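Local structure of TCR alpha chain (Gallus gallus, 6LIR) at residues Ser116-Thr121 and Leu132-Ser137; Pro138-Leu143 and Ala182-Phe187; Glu151-Val156 and Ala165-Thr170. The protein forms the alpha subunit of the chicken alpha-beta T-cell receptor, which probably recognises presented antigen at the cell surface. One frame throughout, in Å; residues are numbered along the deposited sequence.

All three contacts lie in the C-terminal, constant immunoglobulin domain, on one side of the chain's centre. Contact 1 and contact 3 share one antiparallel sheet, in the order 116-121, 128-134, 164-174, 150-156. Contact 2 lies in the second sheet, where 141-142 pairs with 181-184. Centres are about 10 Å apart for contacts 1 and 3, 12 Å for contacts 1 and 2, and 15 Å for contacts 2 and 3. Along the chain contact 1 is complete before the other two begin. Contact 3 falls wholly between the two segments of contact 2. Contacts 1 and 3 also reach the TCR beta chain; contact 2 does not.

Contact 1. Residues Ser116-Thr121 and Leu132-Ser137; sequences SVYRLT and LITDYS
Y118 has CG anti to its own carbonyl carbon (chi1 -49°), which leans the ring back along its own strand toward S116 and brings its CE2 edge to T134. Strands 116-121 and 128-134 form a beta hairpin at one side of the four-stranded sheet of the constant immunoglobulin domain. T134 OG1 approaches the edge of the ring, near its plane, 3.8 Å from Y118 CE2. The two side chains cross at about a right angle. On the same face, Y118 CD2 meets L132 CD2 at 4.3 Å.

Backbone bonds set the register. In the S116-T134 pair, T134 N lies 2.9 Å from S116 O, and S116 N bonds to T134 O in return. In the Y118-L132 pair, L132 N reaches Y118 O at 2.8 Å in a nearly straight bond, and Y118 N bonds to L132 O. V117 and I133 form the non-hydrogen-bonded pair between them. They point to the other face and lie side by side, with V117 CG2 3.7 Å from I133 CG1.

The sheet face that bears S116, Y118, L132 and T134 turns to the TCR beta chain, and Y118 OH is hydrogen-bonded to E133 of that chain. D135 forms a salt bridge with R186 of the same chain. T134 OG1 donates to D135 OD2 at 2.8 Å, from above the carboxylate plane.

Contact 2. Residues Pro138-Leu143 and Ala182-Phe187; sequences PEKLDL and AKHEGF
This contact is a short antiparallel pairing in the second sheet of the constant immunoglobulin domain. Strand 141-142 runs along strand 181-184 at one side of that sheet. K140 and H184 meet where the pairing ends. K140 CB sits over one face of the H184 imidazole, 3.8 Å from the ring centroid, in a CH-pi contact that is off-centre, above the CE1-NE2 side of the ring. CG of H184 is anti to the backbone N (chi1 -167°), which lays the ring beside K140 and L141. Both ring nitrogens are used. ND1 donates to E185 O at 3.1 Å, and NE2 accepts from the backbone N of S137. These two bonds fix the rotation of the ring. An alanine here is likely to leave the backbone N of S137 without its acceptor and open a gap beneath K140 CB.

The backbone link is uneven. D142 N bonds K183 O at 2.7 Å. The bonds from K183 N to D142 O and from E185 N to K140 O are both weak.

L141 and A182 pack on the inner side, with L141 CD1 3.7 Å from A182 CB. L143 CD1 meets the same methyl. L141 and L143 also rest on I133 of the first sheet, so this side faces the core of the sandwich. On the other face D142 and K183 lie side by side, and D142 OD2 bonds S144. The extended K140 chain crosses E185 at about a right angle, and its NZ stays 4.3 Å from E185 OE2, too far for a salt bridge.

Contact 3. Residues Glu151-Val156 and Ala165-Thr170; sequences ETVVEV and ASYLST
V153 and Y167 make the aromatic contact. The methyl V153 CG2 lies over one face of the Y167 ring, 3.7 Å from its centroid and 24° off the normal. With CG1 anti to the backbone N (chi1 -158°), CG2 lies beside that N and is the methyl set over the ring. E151 comes at the edge of the same ring, with its CD 3.8 Å from Y167 CD2. The carboxylate and ring planes are 66° apart.

Apolar contacts on the opposite face are fewer. V154 CG2 touches L168 CD1 at 3.8 Å, the two side chains crossing at about a right angle. T152 and V154 on this face pack on G167 of the TCR beta chain.

Within these segments the backbones bond in two pairs, T152 with L168 and V154 with S166. T152 N reaches L168 O at 2.8 Å, and L168 N bonds T152 O. V154 N bonds S166 O at 3.1 Å, and S166 N returns to V154 O. The two strands, 150-156 and 164-174, follow each other in the chain and form a beta hairpin of the constant immunoglobulin domain, with 150-156 an outermost strand of its sheet within this chain.

Polar side chains meet partners beyond the hairpin. S166 OG bonds R186 of the TCR beta chain. E151 CB and S169 OG lie 3.4 Å apart, and the hydroxyl of Y136 is hydrogen-bonded to both S169 OG and E151 OE1.

Contact 1. Residues Ser116-Thr121 and Leu132-Ser137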
loop_
_atom_site.group_PDB
_atom_site.type_symbol
_atom_site.label_atom_id
_atom_site.label_comp_id
_atom_site.label_asym_id
_atom_site.label_seq_id
_atom_site.Cartn_x
_atom_site.Cartn_y
_atom_site.Cartn_z
ATOM N N SER A 116 0.262 -10.463 24.097
ATOM C CA SER A 116 -0.068 -11.877 24.134
ATOM C C SER A 116 0.447 -12.524 22.860
ATOM O O SER A 116 0.570 -11.875 21.818
ATOM C CB SER A 116 -1.572 -12.115 24.261
ATOM O OG SER A 116 -2.095 -11.446 25.389
ATOM N N VAL A 117 0.783 -13.800 22.972
ATOM C CA VAL A 117 1.308 -14.581 21.866
ATOM C C VAL A 117 0.438 -15.822 21.718
ATOM O O VAL A 117 0.007 -16.407 22.718
ATOM C CB VAL A 117 2.795 -14.930 22.090
ATOM C CG1 VAL A 117 3.277 -15.895 21.056
ATOM C CG2 VAL A 117 3.640 -13.665 22.021
ATOM N N TYR A 118 0.176 -16.227 20.476
ATOM C CA TYR A 118 -0.694 -17.365 20.221
ATOM C C TYR A 118 -0.188 -18.140 19.017
ATOM O O TYR A 118 0.399 -17.577 18.090
ATOM C CB TYR A 118 -2.148 -16.950 19.941
ATOM C CG TYR A 118 -2.756 -15.988 20.931
ATOM C CD1 TYR A 118 -3.284 -16.437 22.135
ATOM C CD2 TYR A 118 -2.817 -14.631 20.654
ATOM C CE1 TYR A 118 -3.850 -15.555 23.037
ATOM C CE2 TYR A 118 -3.377 -13.743 21.549
ATOM C CZ TYR A 118 -3.892 -14.209 22.737
ATOM O OH TYR A 118 -4.450 -13.322 23.628
ATOM N N ARG A 119 -0.462 -19.437 19.029
ATOM C CA ARG A 119 -0.166 -20.315 17.911
ATOM C C ARG A 119 -1.464 -20.627 17.187
ATOM O O ARG A 119 -2.487 -20.906 17.820
ATOM C CB ARG A 119 0.485 -21.616 18.378
ATOM C CG ARG A 119 1.993 -21.589 18.397
ATOM C CD ARG A 119 2.520 -22.142 19.705
ATOM N NE ARG A 119 2.110 -23.527 19.929
ATOM C CZ ARG A 119 2.808 -24.587 19.532
ATOM N NH1 ARG A 119 3.954 -24.424 18.882
ATOM N NH2 ARG A 119 2.361 -25.812 19.781
ATOM N N LEU A 120 -1.418 -20.595 15.864
ATOM C CA LEU A 120 -2.595 -20.857 15.060
ATOM C C LEU A 120 -2.305 -21.980 14.084
ATOM O O LEU A 120 -1.172 -22.157 13.624
ATOM C CB LEU A 120 -3.032 -19.616 14.269
ATOM C CG LEU A 120 -3.049 -18.259 14.968
ATOM C CD1 LEU A 120 -3.546 -17.186 14.005
ATOM C CD2 LEU A 120 -3.915 -18.314 16.205
ATOM N N THR A 121 -3.352 -22.716 13.743
ATOM C CA THR A 121 -3.265 -23.740 12.722
ATOM C C THR A 121 -4.361 -23.490 11.699
ATOM O O THR A 121 -5.343 -22.788 11.966
ATOM C CB THR A 121 -3.406 -25.144 13.326
ATOM O OG1 THR A 121 -4.666 -25.245 14.001
ATOM C CG2 THR A 121 -2.278 -25.413 14.323
ATOM N N LEU A 132 1.081 -15.507 16.300
ATOM C CA LEU A 132 0.423 -14.212 16.376
ATOM C C LEU A 132 0.782 -13.512 17.684
ATOM O O LEU A 132 0.500 -14.030 18.769
ATOM C CB LEU A 132 -1.088 -14.395 16.256
ATOM C CG LEU A 132 -1.966 -13.152 16.399
ATOM C CD1 LEU A 132 -1.766 -12.140 15.265
ATOM C CD2 LEU A 132 -3.438 -13.533 16.527
ATOM N N ILE A 133 1.381 -12.328 17.575
ATOM C CA ILE A 133 1.652 -11.456 18.713
ATOM C C ILE A 133 0.726 -10.250 18.628
ATOM O O ILE A 133 0.718 -9.541 17.614
ATOM C CB ILE A 133 3.129 -11.021 18.756
ATOM C CG1 ILE A 133 4.053 -12.238 18.668
ATOM C CG2 ILE A 133 3.410 -10.232 20.026
ATOM C CD1 ILE A 133 4.593 -12.501 17.271
ATOM N N THR A 134 -0.035 -10.001 19.693
ATOM C CA THR A 134 -1.058 -8.964 19.673
ATOM C C THR A 134 -0.894 -7.992 20.834
ATOM O O THR A 134 -0.208 -8.272 21.820
ATOM C CB THR A 134 -2.474 -9.561 19.745
ATOM O OG1 THR A 134 -2.731 -10.021 21.079
ATOM C CG2 THR A 134 -2.616 -10.722 18.796
ATOM N N ASP A 135 -1.585 -6.853 20.700
ATOM C CA ASP A 135 -1.793 -5.879 21.777
ATOM C C ASP A 135 -0.507 -5.539 22.529
ATOM O O ASP A 135 -0.483 -5.434 23.759
ATOM C CB ASP A 135 -2.877 -6.375 22.730
ATOM C CG ASP A 135 -4.118 -6.844 21.993
ATOM O OD1 ASP A 135 -4.783 -6.000 21.356
ATOM O OD2 ASP A 135 -4.413 -8.058 22.027
ATOM N N TYR A 136 0.569 -5.346 21.782
ATOM C CA TYR A 136 1.871 -5.005 22.335
ATOM C C TYR A 136 2.213 -3.555 22.012
ATOM O O TYR A 136 1.513 -2.875 21.256
ATOM C CB TYR A 136 2.955 -5.936 21.781
ATOM C CG TYR A 136 3.062 -5.908 20.269
ATOM C CD1 TYR A 136 3.896 -4.998 19.627
ATOM C CD2 TYR A 136 2.325 -6.787 19.488
ATOM C CE1 TYR A 136 3.995 -4.971 18.243
ATOM C CE2 TYR A 136 2.416 -6.768 18.107
ATOM C CZ TYR A 136 3.251 -5.860 17.488
ATOM O OH TYR A 136 3.339 -5.843 16.114
ATOM N N SER A 137 3.323 -3.095 22.588
ATOM C CA SER A 137 3.850 -1.777 22.271
ATOM C C SER A 137 5.058 -1.950 21.368
ATOM O O SER A 137 6.019 -2.630 21.761
ATOM C CB SER A 137 4.240 -1.044 23.549
ATOM O OG SER A 137 5.014 0.107 23.273
#

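Contact 2. Residues Pro138-Leu143 and Ala182-Phe187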
loop_
_atom_site.group_PDB
_atom_site.type_symbol
_atom_site.label_atom_id
_atom_site.label_comp_id
_atom_site.label_asym_id
_atom_site.label_seq_id
_atom_site.Cartn_x
_atom_site.Cartn_y
_atom_site.Cartn_z
ATOM N N PRO A 138 5.043 -1.391 20.153
ATOM C CA PRO A 138 6.096 -1.719 19.169
ATOM C C PRO A 138 7.523 -1.521 19.659
ATOM O O PRO A 138 8.391 -2.347 19.352
ATOM C CB PRO A 138 5.768 -0.790 17.986
ATOM C CG PRO A 138 4.829 0.245 18.533
ATOM C CD PRO A 138 4.065 -0.429 19.621
ATOM N N GLU A 139 7.793 -0.458 20.421
ATOM C CA GLU A 139 9.159 -0.191 20.852
ATOM C C GLU A 139 9.623 -1.118 21.966
ATOM O O GLU A 139 10.829 -1.203 22.220
ATOM C CB GLU A 139 9.303 1.265 21.303
ATOM C CG GLU A 139 8.584 1.600 22.595
ATOM C CD GLU A 139 7.120 1.935 22.377
ATOM O OE1 GLU A 139 6.389 2.076 23.380
ATOM O OE2 GLU A 139 6.698 2.046 21.204
ATOM N N LYS A 140 8.705 -1.821 22.626
ATOM C CA LYS A 140 9.063 -2.713 23.718
ATOM C C LYS A 140 9.055 -4.184 23.324
ATOM O O LYS A 140 9.578 -5.011 24.078
ATOM C CB LYS A 140 8.113 -2.514 24.904
ATOM C CG LYS A 140 8.173 -1.143 25.550
ATOM C CD LYS A 140 7.350 -1.134 26.831
ATOM C CE LYS A 140 7.271 0.250 27.446
ATOM N NZ LYS A 140 6.543 0.217 28.746
ATOM N N LEU A 141 8.488 -4.534 22.173
ATOM C CA LEU A 141 8.428 -5.930 21.774
ATOM C C LEU A 141 9.756 -6.354 21.168
ATOM O O LEU A 141 10.354 -5.628 20.369
ATOM C CB LEU A 141 7.294 -6.165 20.775
ATOM C CG LEU A 141 7.121 -7.618 20.324
ATOM C CD1 LEU A 141 6.387 -8.435 21.380
ATOM C CD2 LEU A 141 6.402 -7.695 18.981
ATOM N N ASP A 142 10.211 -7.544 21.546
ATOM C CA ASP A 142 11.477 -8.084 21.064
ATOM C C ASP A 142 11.185 -9.320 20.226
ATOM O O ASP A 142 10.809 -10.369 20.759
ATOM C CB ASP A 142 12.427 -8.411 22.213
ATOM C CG ASP A 142 13.803 -8.824 21.724
ATOM O OD1 ASP A 142 14.452 -8.013 21.030
ATOM O OD2 ASP A 142 14.229 -9.960 22.024
ATOM N N LEU A 143 11.385 -9.191 18.924
ATOM C CA LEU A 143 11.279 -10.284 17.970
ATOM C C LEU A 143 12.623 -10.440 17.279
ATOM O O LEU A 143 12.721 -10.606 16.061
ATOM C CB LEU A 143 10.150 -10.046 16.970
ATOM C CG LEU A 143 9.242 -11.252 16.717
ATOM C CD1 LEU A 143 8.934 -11.983 18.016
ATOM C CD2 LEU A 143 7.951 -10.829 16.030
ATOM N N ALA A 182 7.981 -14.291 22.243
ATOM C CA ALA A 182 8.574 -12.960 22.219
ATOM C C ALA A 182 8.902 -12.542 23.644
ATOM O O ALA A 182 8.447 -13.159 24.611
ATOM C CB ALA A 182 7.650 -11.928 21.566
ATOM N N LYS A 183 9.718 -11.499 23.763
ATOM C CA LYS A 183 9.980 -10.858 25.046
ATOM C C LYS A 183 9.532 -9.405 24.987
ATOM O O LYS A 183 9.762 -8.717 23.988
ATOM C CB LYS A 183 11.456 -10.952 25.445
ATOM C CG LYS A 183 11.933 -12.388 25.563
ATOM C CD LYS A 183 13.362 -12.555 25.097
ATOM C CE LYS A 183 14.323 -12.154 26.202
ATOM N NZ LYS A 183 15.705 -12.639 25.948
ATOM N N HIS A 184 8.882 -8.944 26.054
ATOM C CA HIS A 184 8.279 -7.616 26.070
ATOM C C HIS A 184 8.541 -6.967 27.420
ATOM O O HIS A 184 8.232 -7.550 28.465
ATOM C CB HIS A 184 6.771 -7.691 25.799
ATOM C CG HIS A 184 6.134 -6.367 25.503
ATOM N ND1 HIS A 184 5.938 -5.402 26.467
ATOM C CD2 HIS A 184 5.623 -5.859 24.356
ATOM C CE1 HIS A 184 5.349 -4.351 25.925
ATOM N NE2 HIS A 184 5.146 -4.604 24.644
ATOM N N GLU A 185 9.136 -5.775 27.380
ATOM C CA GLU A 185 9.450 -4.996 28.573
ATOM C C GLU A 185 8.262 -4.931 29.521
ATOM O O GLU A 185 7.181 -4.462 29.151
ATOM C CB GLU A 185 9.882 -3.588 28.162
ATOM C CG GLU A 185 10.391 -2.721 29.301
ATOM C CD GLU A 185 11.275 -1.588 28.811
ATOM O OE1 GLU A 185 12.511 -1.688 28.957
ATOM O OE2 GLU A 185 10.730 -0.600 28.275
ATOM N N GLY A 186 8.466 -5.414 30.745
ATOM C CA GLY A 186 7.442 -5.385 31.764
ATOM C C GLY A 186 6.500 -6.564 31.753
ATOM O O GLY A 186 5.530 -6.568 32.523
ATOM N N PHE A 187 6.740 -7.557 30.897
ATOM C CA PHE A 187 5.914 -8.753 30.857
ATOM C C PHE A 187 6.725 -10.043 30.814
ATOM O O PHE A 187 6.133 -11.126 30.864
ATOM C CB PHE A 187 4.942 -8.688 29.669
ATOM C CG PHE A 187 3.898 -7.615 29.817
ATOM C CD1 PHE A 187 2.657 -7.907 30.359
ATOM C CD2 PHE A 187 4.167 -6.308 29.437
ATOM C CE1 PHE A 187 1.696 -6.919 30.509
ATOM C CE2 PHE A 187 3.214 -5.316 29.584
ATOM C CZ PHE A 187 1.975 -5.623 30.122
#

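Contact 3. Residues Glu151-Val156 and Ala165-Thr170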
loop_
_atom_site.group_PDB
_atom_site.type_symbol
_atom_site.label_atom_id
_atom_site.label_comp_id
_atom_site.label_asym_id
_atom_site.label_seq_id
_atom_site.Cartn_x
_atom_site.Cartn_y
_atom_site.Cartn_z
ATOM N N GLU A 151 4.487 -6.838 10.579
ATOM C CA GLU A 151 3.755 -6.106 11.603
ATOM C C GLU A 151 2.707 -5.217 10.951
ATOM O O GLU A 151 2.908 -4.710 9.846
ATOM C CB GLU A 151 4.715 -5.257 12.466
ATOM C CG GLU A 151 4.033 -4.232 13.355
ATOM C CD GLU A 151 5.005 -3.479 14.245
ATOM O OE1 GLU A 151 5.210 -3.911 15.397
ATOM O OE2 GLU A 151 5.555 -2.449 13.797
ATOM N N THR A 152 1.584 -5.036 11.647
ATOM C CA THR A 152 0.527 -4.147 11.188
ATOM C C THR A 152 -0.181 -3.550 12.398
ATOM O O THR A 152 0.054 -3.946 13.541
ATOM C CB THR A 152 -0.492 -4.880 10.310
ATOM O OG1 THR A 152 0.172 -5.888 9.542
ATOM C CG2 THR A 152 -1.154 -3.902 9.368
ATOM N N VAL A 153 -1.048 -2.573 12.124
ATOM C CA VAL A 153 -1.948 -1.984 13.107
ATOM C C VAL A 153 -3.349 -2.015 12.520
ATOM O O VAL A 153 -3.547 -1.670 11.351
ATOM C CB VAL A 153 -1.563 -0.533 13.473
ATOM C CG1 VAL A 153 -2.142 -0.153 14.826
ATOM C CG2 VAL A 153 -0.067 -0.351 13.454
ATOM N N VAL A 154 -4.324 -2.421 13.334
ATOM C CA VAL A 154 -5.711 -2.494 12.899
ATOM C C VAL A 154 -6.583 -1.842 13.961
ATOM O O VAL A 154 -6.164 -1.626 15.100
ATOM C CB VAL A 154 -6.177 -3.945 12.644
ATOM C CG1 VAL A 154 -5.308 -4.617 11.591
ATOM C CG2 VAL A 154 -6.160 -4.740 13.940
ATOM N N GLU A 155 -7.820 -1.548 13.580
ATOM C CA GLU A 155 -8.810 -1.011 14.501
ATOM C C GLU A 155 -10.007 -1.945 14.497
ATOM O O GLU A 155 -10.472 -2.356 13.429
ATOM C CB GLU A 155 -9.242 0.403 14.102
ATOM C CG GLU A 155 -8.148 1.449 14.167
ATOM C CD GLU A 155 -8.652 2.831 13.793
ATOM O OE1 GLU A 155 -8.478 3.769 14.601
ATOM O OE2 GLU A 155 -9.224 2.977 12.692
ATOM N N VAL A 156 -10.515 -2.265 15.682
ATOM C CA VAL A 156 -11.681 -3.122 15.842
ATOM C C VAL A 156 -12.751 -2.346 16.596
ATOM O O VAL A 156 -12.451 -1.649 17.570
ATOM C CB VAL A 156 -11.332 -4.437 16.568
ATOM C CG1 VAL A 156 -12.568 -5.328 16.693
ATOM C CG2 VAL A 156 -10.228 -5.166 15.821
ATOM N N ALA A 165 -7.418 0.556 18.699
ATOM C CA ALA A 165 -6.314 0.170 17.836
ATOM C C ALA A 165 -5.419 -0.834 18.551
ATOM O O ALA A 165 -5.272 -0.804 19.775
ATOM C CB ALA A 165 -5.493 1.389 17.403
ATOM N N SER A 166 -4.806 -1.717 17.770
ATOM C CA SER A 166 -3.936 -2.732 18.336
ATOM C C SER A 166 -2.928 -3.155 17.283
ATOM O O SER A 166 -3.256 -3.245 16.097
ATOM C CB SER A 166 -4.732 -3.952 18.822
ATOM O OG SER A 166 -5.490 -4.526 17.768
ATOM N N TYR A 167 -1.707 -3.417 17.728
ATOM C CA TYR A 167 -0.657 -3.890 16.847
ATOM C C TYR A 167 -0.735 -5.404 16.744
ATOM O O TYR A 167 -1.149 -6.089 17.683
ATOM C CB TYR A 167 0.721 -3.488 17.377
ATOM C CG TYR A 167 1.142 -2.075 17.053
ATOM C CD1 TYR A 167 0.665 -0.998 17.792
ATOM C CD2 TYR A 167 2.031 -1.816 16.014
ATOM C CE1 TYR A 167 1.057 0.298 17.502
ATOM C CE2 TYR A 167 2.430 -0.531 15.720
ATOM C CZ TYR A 167 1.938 0.524 16.463
ATOM O OH TYR A 167 2.333 1.807 16.163
ATOM N N LEU A 168 -0.301 -5.925 15.598
ATOM C CA LEU A 168 -0.250 -7.360 15.366
ATOM C C LEU A 168 1.024 -7.667 14.602
ATOM O O LEU A 168 1.354 -6.975 13.636
ATOM C CB LEU A 168 -1.459 -7.854 14.556
ATOM C CG LEU A 168 -2.873 -7.438 14.957
ATOM C CD1 LEU A 168 -3.867 -7.812 13.861
ATOM C CD2 LEU A 168 -3.263 -8.077 16.278
ATOM N N SER A 169 1.729 -8.700 15.040
ATOM C CA SER A 169 2.891 -9.223 14.342
ATOM C C SER A 169 2.671 -10.707 14.100
ATOM O O SER A 169 2.053 -11.391 14.918
ATOM C CB SER A 169 4.190 -8.986 15.132
ATOM O OG SER A 169 4.682 -7.670 14.909
ATOM N N THR A 170 3.167 -11.205 12.969
ATOM C CA THR A 170 3.015 -12.619 12.659
ATOM C C THR A 170 4.267 -13.150 11.981
ATOM O O THR A 170 4.993 -12.415 11.311
ATOM C CB THR A 170 1.821 -12.892 11.724
ATOM O OG1 THR A 170 1.882 -12.015 10.591
ATOM C CG2 THR A 170 0.499 -12.700 12.449
#